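Local coordinates for protein epoxide hydrolase (Aspergillus niger, PDB 3G02) that is an alpha/beta-hydrolase-fold enzyme that probably hydrolyses epoxides to vicinal diols, here as a variant evolved for enantioselectivity, at residues Glu134-Thr137 with Leu141-His144; Met254-Arg259 with Leu275-Glu280. The protein carries 9 engineered substitutions. One frame throughout, in Å; residues are numbered along the deposited sequence. Where two conformers were deposited one is given.

Contact 1 of 2, residues Glu134-Thr137 with Leu141-His144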
ATOM      1  N   GLU A 134      40.505   3.626  -2.582  1.00 13.69           N
ATOM      2  CA  GLU A 134      41.403   3.175  -3.645  1.00 13.79           C
ATOM      3  C   GLU A 134      42.310   4.294  -4.150  1.00 13.42           C
ATOM      4  O   GLU A 134      43.404   4.032  -4.658  1.00 13.18           O
ATOM      5  CB  GLU A 134      40.598   2.615  -4.818  1.00 14.03           C
ATOM      6  CG  GLU A 134      40.035   1.231  -4.568  1.00 15.85           C
ATOM      7  CD  GLU A 134      39.032   0.788  -5.615  1.00 17.48           C
ATOM      8  OE1 GLU A 134      38.500   1.641  -6.359  1.00 18.00           O
ATOM      9  OE2 GLU A 134      38.770  -0.431  -5.683  1.00 20.80           O
ATOM     10  N   GLU A 135      41.850   5.533  -3.998  1.00 13.13           N
ATOM     11  CA  GLU A 135      42.449   6.692  -4.657  1.00 12.89           C
ATOM     12  C   GLU A 135      43.216   7.615  -3.716  1.00 12.71           C
ATOM     13  O   GLU A 135      43.870   8.557  -4.163  1.00 12.10           O
ATOM     14  CB  GLU A 135      41.363   7.482  -5.383  1.00 13.32           C
ATOM     15  CG  GLU A 135      40.799   6.745  -6.586  1.00 13.81           C
ATOM     16  CD  GLU A 135      39.486   7.324  -7.080  1.00 15.52           C
ATOM     17  OE1 GLU A 135      39.224   8.522  -6.847  1.00 15.77           O
ATOM     18  OE2 GLU A 135      38.710   6.566  -7.699  1.00 16.83           O
ATOM     19  N   TYR A 136      43.116   7.338  -2.418  1.00 13.10           N
ATOM     20  CA  TYR A 136      43.753   8.148  -1.384  1.00 13.73           C
ATOM     21  C   TYR A 136      44.233   7.274  -0.232  1.00 14.07           C
ATOM     22  O   TYR A 136      43.767   6.149  -0.056  1.00 14.14           O
ATOM     23  CB  TYR A 136      42.762   9.182  -0.833  1.00 13.89           C
ATOM     24  CG  TYR A 136      42.334  10.249  -1.818  1.00 14.06           C
ATOM     25  CD1 TYR A 136      43.149  11.349  -2.078  1.00 14.29           C
ATOM     26  CD2 TYR A 136      41.107  10.166  -2.481  1.00 14.33           C
ATOM     27  CE1 TYR A 136      42.763  12.331  -2.977  1.00 14.24           C
ATOM     28  CE2 TYR A 136      40.712  11.145  -3.384  1.00 14.16           C
ATOM     29  CZ  TYR A 136      41.546  12.226  -3.626  1.00 14.49           C
ATOM     30  OH  TYR A 136      41.167  13.202  -4.511  1.00 16.00           O
ATOM     31  N   THR A 137      45.165   7.806   0.554  1.00 14.64           N
ATOM     32  CA  THR A 137      45.497   7.229   1.850  1.00 15.47           C
ATOM     33  C   THR A 137      44.894   8.155   2.909  1.00 15.78           C
ATOM     34  O   THR A 137      44.438   9.249   2.568  1.00 15.63           O
ATOM     35  CB  THR A 137      47.018   7.120   2.062  1.00 15.54           C
ATOM     36  OG1 THR A 137      47.570   8.428   2.237  1.00 16.11           O
ATOM     37  CG2 THR A 137      47.695   6.416   0.884  1.00 16.22           C
ATOM     38  N   LEU A 141      43.640  11.866   1.784  0.50 15.52           N
ATOM     39  CA  LEU A 141      42.194  12.018   1.632  0.50 15.25           C
ATOM     40  C   LEU A 141      41.774  13.463   1.917  0.50 15.23           C
ATOM     41  O   LEU A 141      42.016  13.970   3.014  0.50 15.28           O
ATOM     42  CB  LEU A 141      41.455  11.040   2.554  0.50 15.14           C
ATOM     43  CG  LEU A 141      39.948  10.823   2.362  0.50 14.55           C
ATOM     44  CD1 LEU A 141      39.639  10.116   1.041  0.50 13.80           C
ATOM     45  CD2 LEU A 141      39.397  10.020   3.528  0.50 14.95           C
ATOM     46  N   PRO A 142      41.166  14.136   0.921  1.00 15.15           N
ATOM     47  CA  PRO A 142      40.810  15.553   1.065  1.00 14.90           C
ATOM     48  C   PRO A 142      39.549  15.810   1.885  1.00 14.72           C
ATOM     49  O   PRO A 142      39.306  16.948   2.287  1.00 14.72           O
ATOM     50  CB  PRO A 142      40.606  16.009  -0.380  1.00 15.05           C
ATOM     51  CG  PRO A 142      40.143  14.788  -1.090  1.00 15.05           C
ATOM     52  CD  PRO A 142      40.789  13.616  -0.410  1.00 15.03           C
ATOM     53  N   PHE A 143      38.748  14.768   2.101  1.00 14.20           N
ATOM     54  CA  PHE A 143      37.472  14.915   2.795  1.00 13.92           C
ATOM     55  C   PHE A 143      37.373  13.954   3.967  1.00 13.65           C
ATOM     56  O   PHE A 143      38.042  12.922   3.996  1.00 14.13           O
ATOM     57  CB  PHE A 143      36.292  14.619   1.852  1.00 13.89           C
ATOM     58  CG  PHE A 143      36.380  15.286   0.504  1.00 13.73           C
ATOM     59  CD1 PHE A 143      36.729  16.629   0.379  1.00 13.48           C
ATOM     60  CD2 PHE A 143      36.055  14.573  -0.648  1.00 14.13           C
ATOM     61  CE1 PHE A 143      36.793  17.241  -0.875  1.00 14.12           C
ATOM     62  CE2 PHE A 143      36.109  15.177  -1.900  1.00 14.68           C
ATOM     63  CZ  PHE A 143      36.478  16.518  -2.014  1.00 14.27           C
ATOM     64  N   HIS A 144      36.536  14.306   4.942  1.00 13.20           N
ATOM     65  CA  HIS A 144      36.009  13.321   5.876  1.00 13.09           C
ATOM     66  C   HIS A 144      34.678  12.888   5.287  1.00 12.64           C
ATOM     67  O   HIS A 144      33.856  13.734   4.935  1.00 12.96           O
ATOM     68  CB  HIS A 144      35.771  13.929   7.260  1.00 13.36           C
ATOM     69  CG  HIS A 144      37.021  14.346   7.970  1.00 13.85           C
ATOM     70  ND1 HIS A 144      37.982  13.447   8.379  1.00 14.69           N
ATOM     71  CD2 HIS A 144      37.447  15.566   8.376  1.00 15.47           C
ATOM     72  CE1 HIS A 144      38.958  14.099   8.988  1.00 15.73           C
ATOM     73  NE2 HIS A 144      38.654  15.383   9.004  1.00 15.20           N
TER

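Contact 2 of 2, residues Met254-Arg259 with Leu275-Glu280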
ATOM      1  N   MET A 254       1.965   6.816  -0.224  1.00  5.80           N
ATOM      2  CA  MET A 254       0.710   7.191   0.423  1.00  6.55           C
ATOM      3  C   MET A 254       0.348   6.238   1.559  1.00  6.03           C
ATOM      4  O   MET A 254      -0.180   6.661   2.586  1.00  6.08           O
ATOM      5  CB  MET A 254      -0.411   7.256  -0.603  1.00  7.30           C
ATOM      6  CG  MET A 254      -0.209   8.375  -1.617  1.00  9.67           C
ATOM      7  SD  MET A 254      -0.124  10.044  -0.951  1.00 20.41           S
ATOM      8  CE  MET A 254      -1.606  10.152   0.048  1.00 19.44           C
ATOM      9  N   GLU A 255       0.651   4.954   1.377  1.00  5.57           N
ATOM     10  CA  GLU A 255       0.421   3.969   2.432  1.00  5.32           C
ATOM     11  C   GLU A 255       1.388   4.186   3.597  1.00  5.27           C
ATOM     12  O   GLU A 255       0.973   4.166   4.756  1.00  5.49           O
ATOM     13  CB  GLU A 255       0.509   2.546   1.869  1.00  5.41           C
ATOM     14  CG  GLU A 255       0.246   1.437   2.897  1.00  6.17           C
ATOM     15  CD  GLU A 255      -1.192   1.357   3.398  1.00  6.81           C
ATOM     16  OE1 GLU A 255      -2.090   2.032   2.849  1.00  6.72           O
ATOM     17  OE2 GLU A 255      -1.427   0.596   4.368  1.00  5.84           O
ATOM     18  N   HIS A 256       2.663   4.432   3.297  1.00  5.63           N
ATOM     19  CA  HIS A 256       3.644   4.751   4.346  1.00  5.65           C
ATOM     20  C   HIS A 256       3.225   5.977   5.159  1.00  6.19           C
ATOM     21  O   HIS A 256       3.419   6.019   6.375  1.00  6.63           O
ATOM     22  CB  HIS A 256       5.017   5.074   3.757  1.00  5.71           C
ATOM     23  CG  HIS A 256       5.705   3.939   3.060  1.00  5.13           C
ATOM     24  ND1 HIS A 256       6.963   4.087   2.516  1.00  5.37           N
ATOM     25  CD2 HIS A 256       5.343   2.655   2.823  1.00  5.71           C
ATOM     26  CE1 HIS A 256       7.341   2.953   1.958  1.00  5.62           C
ATOM     27  NE2 HIS A 256       6.378   2.064   2.131  1.00  5.18           N
ATOM     28  N   SER A 257       2.677   6.972   4.464  0.75  5.93           N
ATOM     29  CA  SER A 257       2.280   8.227   5.094  0.75  6.17           C
ATOM     30  C   SER A 257       1.058   8.049   5.985  0.75  6.27           C
ATOM     31  O   SER A 257       1.068   8.420   7.160  0.75  6.64           O
ATOM     32  CB  SER A 257       1.986   9.281   4.031  0.75  6.28           C
ATOM     33  OG  SER A 257       1.437  10.443   4.629  0.75  6.56           O
ATOM     34  N   THR A 258       0.009   7.469   5.410  1.00  6.19           N
ATOM     35  CA  THR A 258      -1.303   7.417   6.065  1.00  5.97           C
ATOM     36  C   THR A 258      -1.500   6.264   7.041  1.00  6.11           C
ATOM     37  O   THR A 258      -2.221   6.409   8.037  1.00  6.16           O
ATOM     38  CB  THR A 258      -2.437   7.369   5.033  1.00  5.83           C
ATOM     39  OG1 THR A 258      -2.285   6.207   4.203  1.00  5.46           O
ATOM     40  CG2 THR A 258      -2.424   8.623   4.168  1.00  6.62           C
ATOM     41  N   ARG A 259      -0.882   5.122   6.743  1.00  5.54           N
ATOM     42  CA  ARG A 259      -1.064   3.919   7.553  1.00  5.88           C
ATOM     43  C   ARG A 259       0.257   3.207   7.852  1.00  6.06           C
ATOM     44  O   ARG A 259       0.390   1.996   7.612  1.00  5.90           O
ATOM     45  CB  ARG A 259      -2.072   2.965   6.897  1.00  6.00           C
ATOM     46  CG  ARG A 259      -3.481   3.515   6.773  1.00  5.58           C
ATOM     47  CD  ARG A 259      -4.172   3.696   8.131  1.00  5.60           C
ATOM     48  NE  ARG A 259      -5.578   4.038   7.927  1.00  6.44           N
ATOM     49  CZ  ARG A 259      -6.027   5.279   7.757  1.00  7.11           C
ATOM     50  NH1 ARG A 259      -5.181   6.303   7.787  1.00  7.98           N
ATOM     51  NH2 ARG A 259      -7.325   5.497   7.552  1.00  7.88           N
ATOM     52  N   LEU A 275      10.254  -8.440   0.494  1.00  5.75           N
ATOM     53  CA  LEU A 275      10.933  -8.538  -0.800  1.00  5.84           C
ATOM     54  C   LEU A 275      10.064  -8.018  -1.946  1.00  5.85           C
ATOM     55  O   LEU A 275      10.558  -7.320  -2.832  1.00  6.11           O
ATOM     56  CB  LEU A 275      11.370  -9.983  -1.080  1.00  6.46           C
ATOM     57  CG  LEU A 275      11.998 -10.303  -2.445  1.00  6.42           C
ATOM     58  CD1 LEU A 275      13.321  -9.583  -2.661  1.00  8.30           C
ATOM     59  CD2 LEU A 275      12.200 -11.805  -2.585  1.00  6.99           C
ATOM     60  N   ALA A 276       8.781  -8.358  -1.932  1.00  5.74           N
ATOM     61  CA  ALA A 276       7.876  -7.905  -2.988  1.00  5.36           C
ATOM     62  C   ALA A 276       7.726  -6.381  -2.986  1.00  5.46           C
ATOM     63  O   ALA A 276       7.845  -5.732  -4.031  1.00  6.09           O
ATOM     64  CB  ALA A 276       6.520  -8.583  -2.866  1.00  5.24           C
ATOM     65  N   TRP A 277       7.474  -5.819  -1.805  1.00  5.38           N
ATOM     66  CA  TRP A 277       7.223  -4.384  -1.674  1.00  5.24           C
ATOM     67  C   TRP A 277       8.459  -3.557  -2.016  1.00  5.65           C
ATOM     68  O   TRP A 277       8.374  -2.578  -2.769  1.00  6.05           O
ATOM     69  CB  TRP A 277       6.777  -4.096  -0.249  1.00  5.22           C
ATOM     70  CG  TRP A 277       6.295  -2.695   0.042  1.00  5.29           C
ATOM     71  CD1 TRP A 277       7.044  -1.645   0.502  1.00  5.28           C
ATOM     72  CD2 TRP A 277       4.943  -2.216  -0.045  1.00  5.24           C
ATOM     73  NE1 TRP A 277       6.242  -0.542   0.701  1.00  5.25           N
ATOM     74  CE2 TRP A 277       4.952  -0.863   0.374  1.00  4.57           C
ATOM     75  CE3 TRP A 277       3.729  -2.795  -0.435  1.00  4.94           C
ATOM     76  CZ2 TRP A 277       3.791  -0.083   0.412  1.00  4.98           C
ATOM     77  CZ3 TRP A 277       2.574  -2.016  -0.404  1.00  5.61           C
ATOM     78  CH2 TRP A 277       2.617  -0.673   0.011  1.00  4.51           C
ATOM     79  N   ILE A 278       9.600  -3.939  -1.447  1.00  5.45           N
ATOM     80  CA  ILE A 278      10.845  -3.202  -1.657  1.00  5.80           C
ATOM     81  C   ILE A 278      11.490  -3.574  -2.994  1.00  5.49           C
ATOM     82  O   ILE A 278      11.994  -2.702  -3.714  1.00  5.69           O
ATOM     83  CB  ILE A 278      11.818  -3.397  -0.469  1.00  5.73           C
ATOM     84  CG1 ILE A 278      11.241  -2.703   0.770  1.00  6.16           C
ATOM     85  CG2 ILE A 278      13.212  -2.873  -0.808  1.00  6.69           C
ATOM     86  CD1 ILE A 278      12.118  -2.752   2.003  1.00  6.60           C
ATOM     87  N   GLY A 279      11.463  -4.862  -3.328  1.00  5.75           N
ATOM     88  CA  GLY A 279      12.024  -5.339  -4.588  1.00  5.69           C
ATOM     89  C   GLY A 279      11.412  -4.659  -5.794  1.00  5.60           C
ATOM     90  O   GLY A 279      12.109  -4.369  -6.763  1.00  6.12           O
ATOM     91  N   GLU A 280      10.108  -4.385  -5.739  1.00  5.60           N
ATOM     92  CA  GLU A 280       9.454  -3.668  -6.836  1.00  5.93           C
ATOM     93  C   GLU A 280      10.192  -2.374  -7.145  1.00  6.00           C
ATOM     94  O   GLU A 280      10.375  -2.018  -8.309  1.00  6.15           O
ATOM     95  CB  GLU A 280       8.000  -3.350  -6.514  1.00  6.18           C
ATOM     96  CG  GLU A 280       7.252  -2.765  -7.708  1.00  6.58           C
ATOM     97  CD  GLU A 280       6.029  -1.990  -7.292  1.00  6.36           C
ATOM     98  OE1 GLU A 280       5.100  -2.604  -6.730  1.00  6.50           O
ATOM     99  OE2 GLU A 280       5.991  -0.762  -7.537  1.00  6.59           O
TER

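Contact 1 of 2, residues Glu134-Thr137 with Leu141-His144
Tyr136 lies against Leu141 and Pro142 in the beta-alpha-beta unit strand 110-115, helix 126-135, strand 143-148 of the alpha/beta-hydrolase fold, where the helix gives way to the second strand. Tyr136 is the first residue to leave helical backbone angles, and its side chain starts toward the incoming strand. CB touches Leu141 CD1 at 3.8 Å in one of the two conformers of the leucine. In that conformer CG and CD2 stay beside the same methyl group, which approaches the ring obliquely, while CD1 moves on to the proline. At the far end CE1 comes within 3.5 Å of Pro142 CD and CZ within 3.6 Å of it. OH finishes beside Pro142 CG at 3.9 Å. A chi1 of -66° sends the tyrosine side chain to the proline and a chi2 of -80° turns one ring face to it: Pro142 CD stands 3.5 Å from the Tyr136 ring centroid, 13° off the normal, a CH-pi contact. Leu141 is buried and also reaches Phe6. Beyond the proline, Phe143 packs on helix 382-396. Within the turn Thr137 N bonds Thr140 OG1, and one backbone bond joins the two segments, Leu141 N giving its hydrogen to Thr137 O at 2.8 Å.

Contact 2 of 2, residues Met254-Arg259 with Leu275-Glu280
The imidazole of His256 and the indole of Trp277 meet rim to rim, neither lying over the other's face. Their planes are turned by 34°, and the centroids of the imidazole and the five-membered indole ring are 5.2 Å apart. What joins the edges is a hydrogen bond: Trp277 NE1 donates to His256 NE2 at 3.0 Å, with an N-H...N angle of 154°, and each nitrogen lies near the plane of the other ring. NE2 thus serves as the acceptor, consistent with its lone pair being available. On the benzo side of the indole, Glu255 CB approaches the rim, 4.3 Å from Trp277 CH2. A chi1 of -172° carries the indole of Trp277 out from its helix toward the histidine, and the two side chains run past each other in opposite directions. Tyr315, Trp118, Phe308 and Tyr252 all meet the His256 ring edge-to-face, an aromatic cluster that includes a predicted proton donor of the active site, Tyr315. His256 is thus probably a second-shell residue, its rotation fixed in part by the indole N-H. Nearby, at the subunit interface, Arg259 forms a salt bridge with Glu280 of the second subunit. The His256-Trp277 pair bridges helices 251-258 and 271-284, with Ile263 and Leu267 of the intervening helix 260-268 against the indole.

Contact 1 and contact 2 lie on opposite sides of the chain's centre, their centres about 37 Å apart, and share no helix or strand. Residues 134-137 and 141-144 form a short-range, partly exposed junction on the alpha/beta framework, away from the annotated sites and untouched by the second subunit. Residues 254-259 and 275-280 are separated by a whole helix and meet in a buried place beside the predicted active site, within reach of the second subunit. The chemistry differs accordingly: apolar packing beside a backbone bond at the junction nearer the surface, a polar bond between buried aromatic rings near the predicted active site.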